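Putative diguanylate cyclase (GGDEF) with PAS/PAC domain (Rhodopseudomonas palustris, PDB 3LIF) probably makes cyclic di-GMP from two GTP molecules as a membrane-bound signalling enzyme, of which this chain is the extracellular sensor domain with the PDC fold. Local coordinates at residues D94-Y100 with T115-R121; H110-G116 with F128-R132. All blocks are in the same frame, centred on the assembly; numbering follows the deposited sequence.

Interaction 1 (D94-Y100 with T115-R121); sequences DNSDRSY and TGPIQSR
Arg-98 and Arg-121 lay their guanidinium groups flat on one another, centres 3.7 Å apart and planes 9° from parallel. Arginine suits both places because its planar end can stack by its face while its N-H groups bond at the edge. Asp-97 probably offsets the like charges: Arg-121 grips it end-on, NH2 to OD1 at 2.8 Å and NH1 to OD2 at 2.9 Å, each oxygen using its syn lone pair, in nearly coplanar groups. A bend at chi2 (61°) carries the Arg-98 chain across to strand 118-119, where NH2 bonds to Gln-119 O at 2.7 Å, the donor above the carbonyl plane, while a water joins its NH1 to Gln-119 N. Ile-118 lies over the face of the Arg-98 guanidinium turned away from Arg-121, and its CD1 meets Tyr-100 CE1 at 4.0 Å. The stacked arginines and Ile-118 make up the dense part; Asp-97 is exposed at its margin. Toward Ser-99 the fit is looser, and a water links Ser-99 OG to Thr-115 OG1. A bound methylpentanediol, probably from the crystallisation liquor, is hydrogen-bonded to both Arg-98 NE and Tyr-100 OH. Arg-98 is the N-cap residue of helix 99-106, whose Tyr-100 packs on strands 70-76, 126-135 and 141-149.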
loop_
_atom_site.group_PDB
_atom_site.type_symbol
_atom_site.label_atom_id
_atom_site.label_comp_id
_atom_site.label_asym_id
_atom_site.label_seq_id
_atom_site.Cartn_x
_atom_site.Cartn_y
_atom_site.Cartn_z
ATOM N N ASP A 94 22.120 1.475 -11.590
ATOM C CA ASP A 94 21.960 2.852 -11.187
ATOM C C ASP A 94 20.464 3.232 -11.192
ATOM O O ASP A 94 19.840 3.181 -12.241
ATOM C CB ASP A 94 22.720 3.729 -12.194
ATOM C CG ASP A 94 22.374 5.210 -12.082
ATOM O OD1 ASP A 94 22.227 5.820 -13.150
ATOM O OD2 ASP A 94 22.258 5.781 -10.960
ATOM N N ASN A 95 19.911 3.633 -10.043
ATOM C CA ASN A 95 18.475 3.949 -9.948
ATOM C C ASN A 95 18.196 5.379 -9.491
ATOM O O ASN A 95 17.079 5.718 -9.101
ATOM C CB ASN A 95 17.739 2.948 -9.055
ATOM C CG ASN A 95 17.805 1.546 -9.599
ATOM O OD1 ASN A 95 18.563 0.738 -9.111
ATOM N ND2 ASN A 95 17.031 1.255 -10.611
ATOM N N SER A 96 19.228 6.209 -9.570
ATOM C CA SER A 96 19.118 7.635 -9.228
ATOM C C SER A 96 18.071 8.373 -10.046
ATOM O O SER A 96 17.779 9.542 -9.775
ATOM C CB SER A 96 20.451 8.308 -9.479
ATOM O OG SER A 96 20.827 7.945 -10.790
ATOM N N ASP A 97 17.475 7.706 -11.018
ATOM C CA ASP A 97 16.425 8.388 -11.717
ATOM C C ASP A 97 15.095 8.275 -10.930
ATOM O O ASP A 97 14.149 9.000 -11.165
ATOM C CB ASP A 97 16.282 7.854 -13.104
ATOM C CG ASP A 97 15.738 6.453 -13.111
ATOM O OD1 ASP A 97 14.684 6.241 -13.721
ATOM O OD2 ASP A 97 16.322 5.539 -12.483
ATOM N N ARG A 98 15.054 7.372 -9.964
ATOM C CA ARG A 98 13.827 6.932 -9.381
ATOM C C ARG A 98 13.314 8.012 -8.409
ATOM O O ARG A 98 14.118 8.617 -7.685
ATOM C CB ARG A 98 14.179 5.644 -8.698
ATOM C CG ARG A 98 13.196 4.589 -8.856
ATOM C CD ARG A 98 12.970 4.194 -10.266
ATOM N NE ARG A 98 12.542 2.806 -10.285
ATOM C CZ ARG A 98 11.671 2.295 -11.140
ATOM N NH1 ARG A 98 11.129 3.082 -12.044
ATOM N NH2 ARG A 98 11.344 0.990 -11.065
ATOM N N SER A 99 12.013 8.317 -8.433
ATOM C CA SER A 99 11.513 9.496 -7.652
ATOM C C SER A 99 11.709 9.373 -6.165
ATOM O O SER A 99 12.019 10.369 -5.454
ATOM C CB SER A 99 10.017 9.774 -7.875
ATOM O OG SER A 99 9.317 8.592 -7.649
ATOM N N TYR A 100 11.479 8.174 -5.663
ATOM C CA TYR A 100 11.680 8.002 -4.238
ATOM C C TYR A 100 13.110 8.299 -3.861
ATOM O O TYR A 100 13.354 8.849 -2.763
ATOM C CB TYR A 100 11.285 6.633 -3.761
ATOM C CG TYR A 100 12.053 5.488 -4.365
ATOM C CD1 TYR A 100 11.521 4.788 -5.422
ATOM C CD2 TYR A 100 13.291 5.065 -3.847
ATOM C CE1 TYR A 100 12.153 3.707 -5.951
ATOM C CE2 TYR A 100 13.964 3.949 -4.404
ATOM C CZ TYR A 100 13.357 3.288 -5.448
ATOM O OH TYR A 100 13.920 2.218 -6.084
ATOM N N THR A 115 5.351 4.898 -2.948
ATOM C CA THR A 115 5.599 5.359 -4.300
ATOM C C THR A 115 5.075 4.298 -5.237
ATOM O O THR A 115 5.239 3.097 -4.965
ATOM C CB THR A 115 7.097 5.437 -4.519
ATOM O OG1 THR A 115 7.620 6.477 -3.696
ATOM C CG2 THR A 115 7.412 5.698 -5.970
ATOM N N GLY A 116 4.440 4.714 -6.319
ATOM C CA GLY A 116 3.853 3.728 -7.267
ATOM C C GLY A 116 2.813 4.336 -8.182
ATOM O O GLY A 116 2.320 5.419 -7.901
ATOM N N PRO A 117 2.452 3.624 -9.240
ATOM C CA PRO A 117 3.017 2.303 -9.497
ATOM C C PRO A 117 4.301 2.427 -10.327
ATOM O O PRO A 117 4.388 3.310 -11.153
ATOM C CB PRO A 117 1.942 1.618 -10.347
ATOM C CG PRO A 117 1.132 2.774 -10.973
ATOM C CD PRO A 117 1.493 4.039 -10.279
ATOM N N ILE A 118 5.292 1.571 -10.089
ATOM C CA ILE A 118 6.487 1.562 -10.916
ATOM C C ILE A 118 6.830 0.140 -11.282
ATOM O O ILE A 118 6.348 -0.850 -10.686
ATOM C CB ILE A 118 7.703 2.162 -10.219
ATOM C CG1 ILE A 118 8.051 1.344 -8.939
ATOM C CG2 ILE A 118 7.520 3.681 -9.993
ATOM C CD1 ILE A 118 9.024 2.099 -7.914
ATOM N N GLN A 119 7.647 0.028 -12.315
ATOM C CA GLN A 119 7.967 -1.289 -12.782
ATOM C C GLN A 119 9.252 -1.721 -12.072
ATOM O O GLN A 119 10.317 -1.136 -12.290
ATOM C CB GLN A 119 8.067 -1.302 -14.282
ATOM C CG GLN A 119 8.281 -2.699 -14.731
ATOM C CD GLN A 119 8.359 -2.833 -16.222
ATOM O OE1 GLN A 119 8.221 -3.933 -16.755
ATOM N NE2 GLN A 119 8.556 -1.722 -16.914
ATOM N N SER A 120 9.125 -2.681 -11.158
ATOM C CA SER A 120 10.186 -2.973 -10.230
ATOM C C SER A 120 11.471 -3.273 -10.963
ATOM O O SER A 120 11.524 -4.215 -11.742
ATOM C CB SER A 120 9.808 -4.205 -9.410
ATOM O OG SER A 120 10.940 -4.943 -8.941
ATOM N N ARG A 121 12.516 -2.501 -10.686
ATOM C CA ARG A 121 13.872 -2.814 -11.162
ATOM C C ARG A 121 14.488 -4.084 -10.569
ATOM O O ARG A 121 15.672 -4.319 -10.804
ATOM C CB ARG A 121 14.835 -1.675 -10.857
ATOM C CG ARG A 121 14.415 -0.296 -11.357
ATOM C CD ARG A 121 14.886 -0.003 -12.761
ATOM N NE ARG A 121 14.342 1.194 -13.408
ATOM C CZ ARG A 121 14.734 2.450 -13.174
ATOM N NH1 ARG A 121 15.645 2.740 -12.276
ATOM N NH2 ARG A 121 14.200 3.447 -13.835
HETATM O O HOH W 1 9.043 1.937 -13.758
HETATM O O HOH W 2 8.185 8.622 -5.080
#

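Interaction 2 (H110-G116 with F128-R132); sequences HTLLITG and FVVSR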
loop_
_atom_site.group_PDB
_atom_site.type_symbol
_atom_site.label_atom_id
_atom_site.label_comp_id
_atom_site.label_asym_id
_atom_site.label_seq_id
_atom_site.Cartn_x
_atom_site.Cartn_y
_atom_site.Cartn_z
ATOM N N HIS A 110 11.580 11.402 8.179
ATOM C CA HIS A 110 11.507 9.989 8.485
ATOM C C HIS A 110 10.283 9.269 7.975
ATOM O O HIS A 110 10.065 8.153 8.362
ATOM C CB HIS A 110 11.643 9.767 10.001
ATOM C CG HIS A 110 12.841 10.458 10.583
ATOM N ND1 HIS A 110 13.789 9.807 11.344
ATOM C CD2 HIS A 110 13.271 11.733 10.450
ATOM C CE1 HIS A 110 14.734 10.662 11.681
ATOM N NE2 HIS A 110 14.447 11.833 11.140
ATOM N N THR A 111 9.507 9.870 7.089
ATOM C CA THR A 111 8.312 9.235 6.575
ATOM C C THR A 111 8.596 7.971 5.769
ATOM O O THR A 111 9.410 8.015 4.885
ATOM C CB THR A 111 7.628 10.209 5.601
ATOM O OG1 THR A 111 7.091 11.330 6.333
ATOM C CG2 THR A 111 6.502 9.496 4.786
ATOM N N LEU A 112 7.918 6.854 6.040
ATOM C CA LEU A 112 7.885 5.750 5.095
ATOM C C LEU A 112 7.332 6.428 3.844
ATOM O O LEU A 112 6.347 7.098 3.954
ATOM C CB LEU A 112 6.862 4.798 5.553
ATOM C CG LEU A 112 7.234 3.352 5.721
ATOM C CD1 LEU A 112 6.019 2.440 5.353
ATOM C CD2 LEU A 112 8.447 2.980 4.930
ATOM N N LEU A 113 7.953 6.349 2.676
ATOM C CA LEU A 113 7.376 7.047 1.518
ATOM C C LEU A 113 6.741 5.971 0.708
ATOM O O LEU A 113 7.335 4.858 0.562
ATOM C CB LEU A 113 8.445 7.679 0.675
ATOM C CG LEU A 113 8.202 8.828 -0.318
ATOM C CD1 LEU A 113 8.937 8.452 -1.671
ATOM C CD2 LEU A 113 6.799 9.323 -0.570
ATOM N N ILE A 114 5.535 6.252 0.219
ATOM C CA ILE A 114 4.874 5.252 -0.630
ATOM C C ILE A 114 4.867 5.717 -2.048
ATOM O O ILE A 114 4.454 6.809 -2.324
ATOM C CB ILE A 114 3.425 4.959 -0.213
ATOM C CG1 ILE A 114 3.378 4.523 1.253
ATOM C CG2 ILE A 114 2.773 3.915 -1.180
ATOM C CD1 ILE A 114 2.051 4.567 1.768
ATOM N N THR A 115 5.351 4.898 -2.948
ATOM C CA THR A 115 5.599 5.359 -4.300
ATOM C C THR A 115 5.075 4.298 -5.237
ATOM O O THR A 115 5.239 3.097 -4.965
ATOM C CB THR A 115 7.097 5.437 -4.519
ATOM O OG1 THR A 115 7.620 6.477 -3.696
ATOM C CG2 THR A 115 7.412 5.698 -5.970
ATOM N N GLY A 116 4.440 4.714 -6.319
ATOM C CA GLY A 116 3.853 3.728 -7.267
ATOM C C GLY A 116 2.813 4.336 -8.182
ATOM O O GLY A 116 2.320 5.419 -7.901
ATOM N N PHE A 128 3.770 -1.270 -6.074
ATOM C CA PHE A 128 4.020 -0.128 -5.218
ATOM C C PHE A 128 5.140 -0.470 -4.235
ATOM O O PHE A 128 5.424 -1.646 -3.931
ATOM C CB PHE A 128 2.777 0.246 -4.426
ATOM C CG PHE A 128 1.765 0.935 -5.234
ATOM C CD1 PHE A 128 1.014 0.222 -6.148
ATOM C CD2 PHE A 128 1.600 2.321 -5.106
ATOM C CE1 PHE A 128 0.082 0.868 -6.927
ATOM C CE2 PHE A 128 0.671 3.008 -5.864
ATOM C CZ PHE A 128 -0.094 2.283 -6.796
ATOM N N VAL A 129 5.719 0.577 -3.681
ATOM C CA VAL A 129 6.947 0.419 -2.989
ATOM C C VAL A 129 6.963 1.418 -1.867
ATOM O O VAL A 129 6.292 2.471 -1.944
ATOM C CB VAL A 129 8.089 0.682 -4.008
ATOM C CG1 VAL A 129 9.039 1.798 -3.574
ATOM C CG2 VAL A 129 8.747 -0.570 -4.342
ATOM N N VAL A 130 7.779 1.129 -0.862
ATOM C CA VAL A 130 7.786 1.897 0.372
ATOM C C VAL A 130 9.279 2.153 0.658
ATOM O O VAL A 130 10.145 1.290 0.295
ATOM C CB VAL A 130 7.123 0.975 1.442
ATOM C CG1 VAL A 130 8.149 0.059 2.173
ATOM C CG2 VAL A 130 6.218 1.724 2.353
ATOM N N SER A 131 9.628 3.318 1.224
ATOM C CA SER A 131 11.049 3.641 1.312
ATOM C C SER A 131 11.422 4.636 2.411
ATOM O O SER A 131 10.623 5.495 2.809
ATOM C CB SER A 131 11.563 4.158 -0.069
ATOM O OG SER A 131 11.162 5.507 -0.337
ATOM N N ARG A 132 12.672 4.543 2.870
ATOM C CA ARG A 132 13.172 5.440 3.937
ATOM C C ARG A 132 14.556 6.011 3.630
ATOM O O ARG A 132 15.436 5.304 3.107
ATOM C CB ARG A 132 13.077 4.775 5.358
ATOM C CG ARG A 132 11.884 5.320 6.159
ATOM C CD ARG A 132 11.475 4.526 7.443
ATOM N NE ARG A 132 11.979 5.230 8.628
ATOM C CZ ARG A 132 12.476 6.443 8.493
ATOM N NH1 ARG A 132 12.458 6.978 7.261
ATOM N NH2 ARG A 132 12.942 7.110 9.530
HETATM O O HOH W 3 8.827 4.859 -1.874
#
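With chi1 at -75°, the Phe-128 side chain stands beside its backbone N, and chi2 of 74° turns the ring against the main chain of Gly-116, Phe-128 CE2 lying 3.4 Å from Gly-116 C. Glycine fits here because a CB would run into this ring, and the backbone angles of residue 116 would also press it against the carbonyl before it. Ser-131 has OG between its backbone N and carbonyl carbon (chi1 76°), near Leu-113 CB; a water joins this hydroxyl to Leu-113 O and to Thr-115 OG1. The two strands are the arms of an antiparallel beta hairpin at the edge of the five-stranded sheet of this PDC (Cache) domain. Leu-113 N bonds to Ser-131 O at 2.8 Å, in the carbonyl plane on a lone pair, but the return bond from Ser-131 N to Leu-113 O is weak. A second hydrogen-bonded pair runs from Thr-115 N to Val-129 O at 2.8 Å and Val-129 N to Thr-115 O at 2.9 Å. Between them lies the non-hydrogen-bonded pair Ile-114 and Val-130. Branched side chains suit such extended backbone: Ile-114 CG1 meets Val-130 CG2 at 4.1 Å, on the face where Ile-114 touches Phe-32 of helix 5-47. Leu-113, Thr-115, Val-129 and Ser-131 point to the opposite face, where Tyr-100 of helix 99-106 packs on Leu-113 and Ser-131. Before strand 113-116 begins, the carbonyl O of His-110 lies over one face of the Arg-132 guanidinium, whose NE has long, weak ion pairs with Asp-36 and Asp-40.

Strand 113-119 serves both contacts, which share Thr-115 and Gly-116 and have centres about 11 Å apart. Interaction 2 is largely buried and is carried by backbone bonds and aliphatic side chains, as befits the edge strand and its neighbour in one sheet. Interaction 1 lies farther from the centre of the chain and is partly buried; there a loop and a helix start meet the strand's far end, so charged side chains and waters take over from regular backbone pairing. The two meet at Tyr-100, whose CB lies 3.6 Å from both Ser-131 OG and Leu-113 CD1, so the first turn of helix 99-106 rests on the hairpin of interaction 2, and again where Ile-118 packs against Val-129.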